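PDB 4E2H: chain length determinant protein from Shigella flexneri, which probably sets the length distribution of O-antigen chains on lipopolysaccharide, acting as an oligomeric polysaccharide co-polymerase whose periplasmic domain projects from the inner membrane. Local coordinates for residues D112-N115 against Q116-K120; D181-F184 against L185-S188. All blocks are in the same frame, centred on the assembly; numbering follows the deposited sequence.

Interaction 1: D112-N115 against Q116-K120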
loop_
_atom_site.group_PDB
_atom_site.type_symbol
_atom_site.label_atom_id
_atom_site.label_comp_id
_atom_site.label_asym_id
_atom_site.label_seq_id
_atom_site.Cartn_x
_atom_site.Cartn_y
_atom_site.Cartn_z
ATOM N N ASP C 112 -11.626 2.234 -24.735
ATOM C CA ASP C 112 -10.902 1.035 -25.130
ATOM C C ASP C 112 -9.407 1.260 -25.017
ATOM O O ASP C 112 -8.676 0.374 -24.591
ATOM C CB ASP C 112 -11.279 0.619 -26.547
ATOM C CG ASP C 112 -12.582 -0.145 -26.591
ATOM O OD1 ASP C 112 -13.213 -0.314 -25.519
ATOM O OD2 ASP C 112 -12.983 -0.567 -27.698
ATOM N N LYS C 113 -8.953 2.451 -25.395
ATOM C CA LYS C 113 -7.536 2.761 -25.299
ATOM C C LYS C 113 -7.068 2.640 -23.840
ATOM O O LYS C 113 -6.104 1.939 -23.535
ATOM C CB LYS C 113 -7.236 4.146 -25.862
ATOM C CG LYS C 113 -5.778 4.567 -25.715
ATOM C CD LYS C 113 -5.454 5.810 -26.550
ATOM C CE LYS C 113 -3.962 6.155 -26.429
ATOM N NZ LYS C 113 -3.599 7.543 -26.915
ATOM N N VAL C 114 -7.783 3.308 -22.947
ATOM C CA VAL C 114 -7.497 3.260 -21.528
ATOM C C VAL C 114 -7.504 1.829 -21.013
ATOM O O VAL C 114 -6.698 1.475 -20.164
ATOM C CB VAL C 114 -8.538 4.064 -20.700
ATOM C CG1 VAL C 114 -8.454 3.683 -19.211
ATOM C CG2 VAL C 114 -8.347 5.554 -20.886
ATOM N N ASN C 115 -8.421 1.002 -21.489
ATOM C CA ASN C 115 -8.438 -0.370 -21.001
ATOM C C ASN C 115 -7.214 -1.125 -21.485
ATOM O O ASN C 115 -6.736 -2.060 -20.824
ATOM C CB ASN C 115 -9.723 -1.104 -21.367
ATOM C CG ASN C 115 -10.725 -1.103 -20.230
ATOM O OD1 ASN C 115 -10.644 -1.935 -19.304
ATOM N ND2 ASN C 115 -11.681 -0.164 -20.287
ATOM N N GLN C 116 -6.694 -0.700 -22.630
ATOM C CA GLN C 116 -5.423 -1.216 -23.104
ATOM C C GLN C 116 -4.249 -0.773 -22.199
ATOM O O GLN C 116 -3.499 -1.612 -21.711
ATOM C CB GLN C 116 -5.200 -0.807 -24.555
ATOM C CG GLN C 116 -5.223 -1.965 -25.523
ATOM C CD GLN C 116 -4.116 -1.850 -26.567
ATOM O OE1 GLN C 116 -3.260 -0.957 -26.492
ATOM N NE2 GLN C 116 -4.126 -2.755 -27.544
ATOM N N GLU C 117 -4.092 0.535 -21.978
ATOM C CA GLU C 117 -3.057 1.062 -21.076
ATOM C C GLU C 117 -3.157 0.415 -19.703
ATOM O O GLU C 117 -2.155 0.199 -19.043
ATOM C CB GLU C 117 -3.207 2.578 -20.870
ATOM C CG GLU C 117 -2.829 3.493 -22.038
ATOM C CD GLU C 117 -3.200 4.959 -21.756
ATOM O OE1 GLU C 117 -3.714 5.239 -20.644
ATOM O OE2 GLU C 117 -2.990 5.836 -22.635
ATOM N N LEU C 118 -4.378 0.133 -19.270
ATOM C CA LEU C 118 -4.611 -0.328 -17.915
ATOM C C LEU C 118 -4.132 -1.761 -17.708
ATOM O O LEU C 118 -3.530 -2.079 -16.679
ATOM C CB LEU C 118 -6.086 -0.207 -17.545
ATOM C CG LEU C 118 -6.389 0.254 -16.113
ATOM C CD1 LEU C 118 -5.252 1.083 -15.536
ATOM C CD2 LEU C 118 -7.699 1.056 -16.083
ATOM N N GLU C 119 -4.382 -2.635 -18.673
ATOM C CA GLU C 119 -3.963 -4.015 -18.490
ATOM C C GLU C 119 -2.434 -4.151 -18.433
ATOM O O GLU C 119 -1.911 -5.000 -17.715
ATOM C CB GLU C 119 -4.606 -4.950 -19.521
ATOM C CG GLU C 119 -6.140 -4.941 -19.478
ATOM C CD GLU C 119 -6.709 -4.971 -18.059
ATOM O OE1 GLU C 119 -6.172 -5.718 -17.212
ATOM O OE2 GLU C 119 -7.692 -4.245 -17.793
ATOM N N LYS C 120 -1.725 -3.297 -19.163
ATOM C CA LYS C 120 -0.267 -3.265 -19.095
ATOM C C LYS C 120 0.239 -2.780 -17.735
ATOM O O LYS C 120 1.176 -3.348 -17.171
ATOM C CB LYS C 120 0.304 -2.379 -20.204
ATOM C CG LYS C 120 1.715 -1.890 -19.939
ATOM C CD LYS C 120 2.738 -2.643 -20.794
ATOM C CE LYS C 120 4.158 -2.075 -20.633
ATOM N NZ LYS C 120 4.921 -2.692 -19.493
#

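Interaction 2: D181-F184 against L185-S188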
loop_
_atom_site.group_PDB
_atom_site.type_symbol
_atom_site.label_atom_id
_atom_site.label_comp_id
_atom_site.label_asym_id
_atom_site.label_seq_id
_atom_site.Cartn_x
_atom_site.Cartn_y
_atom_site.Cartn_z
ATOM N N ASP C 181 25.382 -21.861 28.189
ATOM C CA ASP C 181 26.060 -22.435 29.343
ATOM C C ASP C 181 25.432 -23.785 29.711
ATOM O O ASP C 181 26.028 -24.851 29.482
ATOM C CB ASP C 181 25.996 -21.442 30.494
ATOM C CG ASP C 181 26.562 -20.073 30.107
ATOM O OD1 ASP C 181 27.617 -20.025 29.419
ATOM O OD2 ASP C 181 25.946 -19.043 30.483
ATOM N N THR C 182 24.200 -23.707 30.215
ATOM C CA THR C 182 23.349 -24.848 30.541
ATOM C C THR C 182 23.013 -25.885 29.439
ATOM O O THR C 182 22.498 -26.962 29.750
ATOM C CB THR C 182 22.015 -24.362 31.122
ATOM O OG1 THR C 182 21.319 -23.612 30.118
ATOM C CG2 THR C 182 22.266 -23.475 32.338
ATOM N N LEU C 183 23.282 -25.610 28.172
ATOM C CA LEU C 183 22.956 -26.632 27.162
ATOM C C LEU C 183 23.512 -28.021 27.479
ATOM O O LEU C 183 22.796 -29.024 27.345
ATOM C CB LEU C 183 23.389 -26.217 25.750
ATOM C CG LEU C 183 22.301 -25.591 24.877
ATOM C CD1 LEU C 183 22.926 -24.781 23.731
ATOM C CD2 LEU C 183 21.339 -26.663 24.345
ATOM N N PHE C 184 24.779 -28.094 27.889
ATOM C CA PHE C 184 25.437 -29.391 28.070
ATOM C C PHE C 184 24.715 -30.251 29.124
ATOM O O PHE C 184 24.947 -31.459 29.229
ATOM C CB PHE C 184 26.925 -29.224 28.437
ATOM C CG PHE C 184 27.180 -29.104 29.923
ATOM C CD1 PHE C 184 27.057 -27.885 30.569
ATOM C CD2 PHE C 184 27.555 -30.214 30.670
ATOM C CE1 PHE C 184 27.289 -27.774 31.933
ATOM C CE2 PHE C 184 27.782 -30.104 32.035
ATOM C CZ PHE C 184 27.645 -28.884 32.660
ATOM N N LEU C 185 23.819 -29.652 29.895
ATOM C CA LEU C 185 23.087 -30.454 30.856
ATOM C C LEU C 185 22.160 -31.449 30.172
ATOM O O LEU C 185 21.687 -32.387 30.810
ATOM C CB LEU C 185 22.309 -29.562 31.808
ATOM C CG LEU C 185 23.254 -28.600 32.532
ATOM C CD1 LEU C 185 22.482 -27.436 33.162
ATOM C CD2 LEU C 185 24.059 -29.346 33.569
ATOM N N LEU C 186 21.883 -31.261 28.882
ATOM C CA LEU C 186 20.980 -32.193 28.169
ATOM C C LEU C 186 21.763 -33.467 27.892
ATOM O O LEU C 186 21.213 -34.496 27.480
ATOM C CB LEU C 186 20.472 -31.596 26.861
ATOM C CG LEU C 186 19.889 -30.181 26.927
ATOM C CD1 LEU C 186 19.728 -29.592 25.538
ATOM C CD2 LEU C 186 18.572 -30.149 27.688
ATOM N N GLY C 187 23.066 -33.403 28.136
ATOM C CA GLY C 187 23.874 -34.593 27.971
ATOM C C GLY C 187 24.135 -34.863 26.510
ATOM O O GLY C 187 23.410 -34.382 25.629
ATOM N N SER C 188 25.174 -35.650 26.270
ATOM C CA SER C 188 25.790 -35.764 24.961
ATOM C C SER C 188 24.997 -36.687 24.062
ATOM O O SER C 188 25.096 -36.607 22.839
ATOM C CB SER C 188 27.226 -36.268 25.104
ATOM O OG SER C 188 27.243 -37.413 25.935
#

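Interaction 1: D112-N115 against Q116-K120
Lys113 O is gripped by two amides of the next turn: Glu117 N donates to it over 2.9 Å with an N-H...O angle of 163°, while Gln116 N, whose stronger bond goes to Asp112 O, adds a weak second contact. The other i to i+4 bonds are more bent. Leu118 N meets Val114 O at 2.8 Å but is bent at the hydrogen, and Glu119 N reaches Asn115 O at 3.2 Å from well above the carbonyl plane. Beside that last bond, CG of Glu119 lies 3.2 Å from Asn115 O, because a chi1 of -59° sets it anti to its own carbonyl carbon; the bend at chi2 then carries the carboxylate back, OE2 ending 4.0 Å from Asn115 OD1. This is regular alpha-helical pairing within the long helix 97-164, the extended helix of the Wzz periplasmic domain, and its faces differ in character. On the buried face, Val114 and Leu118 run side by side, CG1 of the former 4.2 Å from CD2 of the latter; Ala57 and Leu50 of helix 43-65 pack against them. Lys113 crosses Glu117 at an angle on another face. With the lysine chain extended, its CE comes 3.9 Å from Glu117 OE2, yet NZ stays 4.6 Å from that oxygen; at that separation the opposite charges are not in contact, and any electrostatic attraction would be modest. Arg233 of a second subunit makes a long, weak ion pair with the same carboxylate oxygen. Along the third side, the Asn115 amide and Glu119 carboxylate lie nearly coplanar, 16° apart; ND2 is hydrogen-bonded to Asp111 O, whereas the buried OD1 has no partner in the model.

Interaction 2: D181-F184 against L185-S188
The CD2 methyl of Leu185 lies over one face of the Phe184 ring, 4.1 Å from the ring centroid and 24° off the ring normal, which identifies a CH-pi contact. The methyl is displaced toward the rim, where CZ is its closest ring atom at 3.7 Å. The phenylalanine chi1 of 89° carries CG between the backbone nitrogen and the carbonyl carbon, bringing the ring round beside the following residue. The other branch of Leu185 turns to Thr182: CD1 sits 3.7 Å from Thr182 CB, so this one side chain bridges an aromatic face and a threonine. Leu183 and Leu186 form a separate apolar pair, CD2 against CD1 at 3.5 Å.

Three consecutive i to i+3 backbone bonds set this spacing. Leu186 N reaches Leu183 O at 2.9 Å with a nearly linear N-H...O, whereas Leu185 N approaches Thr182 O, and Gly187 N approaches Phe184 O, from above the carbonyl plane. The pattern is that of a short 3-10 turn leading from the loop after helix 97-164 into helix 187-195. Gly187, with phi 77° and an extended psi, breaks the 3-10 conformation just ahead of the helical residues that follow.

Farther out, Thr182 OG1 accepts a hydrogen bond from Thr179 N, and Ala162 of helix 97-164 packs against Phe184. Leu191 and Met194 meet both Leu183 and Leu186, while Ala190 and Pro170 of a second subunit pack on Phe184 and Leu185, respectively. Between the two segments the hydrogen bonds are all backbone to backbone, and the side chains meet through carbon atoms, several of which also lie against carbonyl oxygens; the three backbone bonds thus shape the turn, while its buried side chains probably add van der Waals and hydrophobic stabilisation.

How the interactions relate
Interaction 1 and interaction 2 lie on opposite sides of the chain's centre, with their own centres 65 Å apart and about 51 Å between nearest atoms, so they do not touch. Along the chain they are in series: residues 112-120 lie early in helix 97-164, beside helix 43-65, whereas residues 181-188 come beyond its far end, where the loop leads into helix 187-195. Both reach a second subunit, but differently. In interaction 1, Lys113 packs on Val235 of that subunit; at residues 181-188, Asp181 makes salt bridges to its Arg151 and Arg201, alongside apolar packing. The subunit interface therefore extends to both regions of this elongated molecule.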